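Local coordinates for protein elongation factor G (PDB 2DY1) that binds GTP together with a magnesium ion and probably acts as a GTPase in the elongation phase of translation, at residues Leu310-Ser315 with Pro326-Pro331. Residues are numbered along the deposited sequence; the frame is centred on the assembly and turned at random.
Sequences LKPGDS and PHLYVP
Leu328 packs its CD1 branch against the backbone entering the turn Lys311-Asp314, 3.6 Å from Leu310 O and 3.7 Å from Pro312 N. Its CG stands anti to the carbonyl carbon (chi1 -60°) and the chain is extended beyond, which carries CD1 out to the turn. The ring of Pro312 crosses this side chain at about a right angle, with its CD 3.9 Å from Leu328 CD1, while Leu310 adds a looser apolar contact through CB. At the edge of the ring, Pro312 CB lies 3.4 Å from Pro326 O, and Gly313 packs beside Pro326, the two CA atoms 4.1 Å apart. The turn is type II, closed by Asp314 N to Lys311 O at 3.1 Å. A second clasp runs from Lys311 N to Asp314 OD1 (2.8 Å), the amide coming from above the carboxylate plane, 63° out of it. Gly313 has the positive phi of the third turn position, and Gly313 and Asp314 make backbone bonds to Leu325. Leu328, also packed on Val339, lies against the turn connecting edge strands 309-310 and 314-316 of a four-stranded antiparallel sheet in the beta-barrel domain 2 typical of translational GTPases, at the open end of the 314-316/323-332 hairpin.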
ATOM      1  N   LEU A 310       4.624  -8.796 -29.454  1.00 13.39           N
ATOM      2  CA  LEU A 310       4.191 -10.177 -29.303  1.00 14.04           C
ATOM      3  C   LEU A 310       3.073 -10.537 -30.254  1.00 15.49           C
ATOM      4  O   LEU A 310       2.229  -9.703 -30.621  1.00 13.44           O
ATOM      5  CB  LEU A 310       3.697 -10.448 -27.883  1.00 15.95           C
ATOM      6  CG  LEU A 310       4.713 -10.338 -26.752  1.00 16.94           C
ATOM      7  CD1 LEU A 310       3.987 -10.407 -25.416  1.00 17.56           C
ATOM      8  CD2 LEU A 310       5.725 -11.477 -26.857  1.00 22.20           C
ATOM      9  N   LYS A 311       3.085 -11.803 -30.664  1.00 13.73           N
ATOM     10  CA  LYS A 311       2.051 -12.354 -31.523  1.00 15.28           C
ATOM     11  C   LYS A 311       1.472 -13.573 -30.819  1.00 13.43           C
ATOM     12  O   LYS A 311       2.131 -14.170 -29.964  1.00 15.09           O
ATOM     13  CB  LYS A 311       2.645 -12.776 -32.866  1.00 17.76           C
ATOM     14  CG  LYS A 311       3.010 -11.599 -33.758  1.00 19.76           C
ATOM     15  CD  LYS A 311       3.832 -12.065 -34.954  1.00 31.89           C
ATOM     16  CE  LYS A 311       3.039 -13.016 -35.852  1.00 41.27           C
ATOM     17  NZ  LYS A 311       3.910 -13.728 -36.834  1.00 37.88           N
ATOM     18  N   PRO A 312       0.240 -13.972 -31.171  1.00 16.20           N
ATOM     19  CA  PRO A 312      -0.367 -15.146 -30.536  1.00 14.32           C
ATOM     20  C   PRO A 312       0.533 -16.370 -30.772  1.00 14.59           C
ATOM     21  O   PRO A 312       1.049 -16.559 -31.880  1.00 16.42           O
ATOM     22  CB  PRO A 312      -1.714 -15.267 -31.255  1.00 19.51           C
ATOM     23  CG  PRO A 312      -2.039 -13.835 -31.603  1.00 17.81           C
ATOM     24  CD  PRO A 312      -0.701 -13.319 -32.099  1.00 14.76           C
ATOM     25  N   GLY A 313       0.736 -17.164 -29.727  1.00 15.18           N
ATOM     26  CA  GLY A 313       1.592 -18.333 -29.850  1.00 16.26           C
ATOM     27  C   GLY A 313       3.004 -18.104 -29.341  1.00 18.58           C
ATOM     28  O   GLY A 313       3.772 -19.057 -29.180  1.00 17.86           O
ATOM     29  N   ASP A 314       3.363 -16.848 -29.092  1.00 16.02           N
ATOM     30  CA  ASP A 314       4.692 -16.535 -28.564  1.00 15.34           C
ATOM     31  C   ASP A 314       4.811 -16.938 -27.103  1.00 16.91           C
ATOM     32  O   ASP A 314       3.810 -17.194 -26.433  1.00 18.02           O
ATOM     33  CB  ASP A 314       4.983 -15.039 -28.692  1.00 14.47           C
ATOM     34  CG  ASP A 314       5.221 -14.620 -30.119  1.00 18.04           C
ATOM     35  OD1 ASP A 314       5.412 -13.414 -30.360  1.00 15.96           O
ATOM     36  OD2 ASP A 314       5.233 -15.509 -31.006  1.00 16.64           O
ATOM     37  N   SER A 315       6.045 -17.004 -26.626  1.00 14.69           N
ATOM     38  CA  SER A 315       6.348 -17.363 -25.246  1.00 16.33           C
ATOM     39  C   SER A 315       7.315 -16.358 -24.637  1.00 18.35           C
ATOM     40  O   SER A 315       8.094 -15.718 -25.345  1.00 17.60           O
ATOM     41  CB  SER A 315       7.010 -18.750 -25.175  1.00 16.42           C
ATOM     42  OG  SER A 315       6.089 -19.782 -25.432  1.00 19.85           O
ATOM     43  N   PRO A 326      -0.968 -18.450 -26.171  1.00 17.24           N
ATOM     44  CA  PRO A 326      -1.639 -18.858 -27.405  1.00 18.41           C
ATOM     45  C   PRO A 326      -2.632 -17.817 -27.913  1.00 17.02           C
ATOM     46  O   PRO A 326      -2.866 -17.699 -29.123  1.00 19.89           O
ATOM     47  CB  PRO A 326      -2.283 -20.197 -27.021  1.00 21.12           C
ATOM     48  CG  PRO A 326      -2.501 -20.070 -25.550  1.00 23.82           C
ATOM     49  CD  PRO A 326      -1.240 -19.389 -25.072  1.00 21.74           C
ATOM     50  N   HIS A 327      -3.201 -17.057 -26.983  1.00 16.53           N
ATOM     51  CA  HIS A 327      -4.131 -15.986 -27.329  1.00 17.99           C
ATOM     52  C   HIS A 327      -3.696 -14.744 -26.568  1.00 18.89           C
ATOM     53  O   HIS A 327      -3.218 -14.829 -25.430  1.00 20.57           O
ATOM     54  CB  HIS A 327      -5.567 -16.341 -26.924  1.00 17.51           C
ATOM     55  CG  HIS A 327      -6.116 -17.541 -27.630  1.00 20.75           C
ATOM     56  ND1 HIS A 327      -6.666 -17.476 -28.892  1.00 27.42           N
ATOM     57  CD2 HIS A 327      -6.150 -18.846 -27.270  1.00 25.57           C
ATOM     58  CE1 HIS A 327      -7.012 -18.690 -29.282  1.00 28.66           C
ATOM     59  NE2 HIS A 327      -6.707 -19.539 -28.317  1.00 24.74           N
ATOM     60  N   LEU A 328      -3.833 -13.595 -27.212  1.00 14.39           N
ATOM     61  CA  LEU A 328      -3.484 -12.324 -26.589  1.00 13.56           C
ATOM     62  C   LEU A 328      -4.787 -11.592 -26.310  1.00 13.63           C
ATOM     63  O   LEU A 328      -5.649 -11.529 -27.181  1.00 14.25           O
ATOM     64  CB  LEU A 328      -2.634 -11.476 -27.537  1.00 12.23           C
ATOM     65  CG  LEU A 328      -1.304 -12.114 -27.975  1.00 13.86           C
ATOM     66  CD1 LEU A 328      -0.583 -11.167 -28.905  1.00 13.20           C
ATOM     67  CD2 LEU A 328      -0.428 -12.429 -26.762  1.00 16.35           C
ATOM     68  N   TYR A 329      -4.925 -11.047 -25.098  1.00 11.89           N
ATOM     69  CA  TYR A 329      -6.138 -10.307 -24.747  1.00 11.74           C
ATOM     70  C   TYR A 329      -5.788  -8.995 -24.082  1.00 13.65           C
ATOM     71  O   TYR A 329      -4.859  -8.949 -23.279  1.00 13.69           O
ATOM     72  CB  TYR A 329      -6.984 -11.072 -23.724  1.00 14.21           C
ATOM     73  CG  TYR A 329      -7.411 -12.451 -24.127  1.00 14.47           C
ATOM     74  CD1 TYR A 329      -8.537 -12.643 -24.912  1.00 16.84           C
ATOM     75  CD2 TYR A 329      -6.673 -13.562 -23.736  1.00 18.72           C
ATOM     76  CE1 TYR A 329      -8.921 -13.926 -25.305  1.00 17.67           C
ATOM     77  CE2 TYR A 329      -7.047 -14.837 -24.113  1.00 16.96           C
ATOM     78  CZ  TYR A 329      -8.171 -15.007 -24.900  1.00 16.53           C
ATOM     79  OH  TYR A 329      -8.532 -16.279 -25.274  1.00 22.15           O
ATOM     80  N   VAL A 330      -6.544  -7.955 -24.414  1.00 15.53           N
ATOM     81  CA  VAL A 330      -6.380  -6.646 -23.788  1.00 12.92           C
ATOM     82  C   VAL A 330      -7.600  -6.530 -22.881  1.00 14.03           C
ATOM     83  O   VAL A 330      -8.724  -6.809 -23.298  1.00 15.48           O
ATOM     84  CB  VAL A 330      -6.407  -5.506 -24.814  1.00 17.66           C
ATOM     85  CG1 VAL A 330      -6.574  -4.192 -24.100  1.00 20.08           C
ATOM     86  CG2 VAL A 330      -5.090  -5.482 -25.628  1.00 17.65           C
ATOM     87  N   PRO A 331      -7.395  -6.103 -21.627  1.00 12.34           N
ATOM     88  CA  PRO A 331      -8.518  -5.970 -20.696  1.00 11.68           C
ATOM     89  C   PRO A 331      -9.216  -4.621 -20.774  1.00 12.58           C
ATOM     90  O   PRO A 331      -8.599  -3.597 -21.060  1.00 12.36           O
ATOM     91  CB  PRO A 331      -7.870  -6.174 -19.338  1.00 11.95           C
ATOM     92  CG  PRO A 331      -6.486  -5.631 -19.528  1.00 18.52           C
ATOM     93  CD  PRO A 331      -6.099  -5.946 -20.948  1.00 12.91           C
TER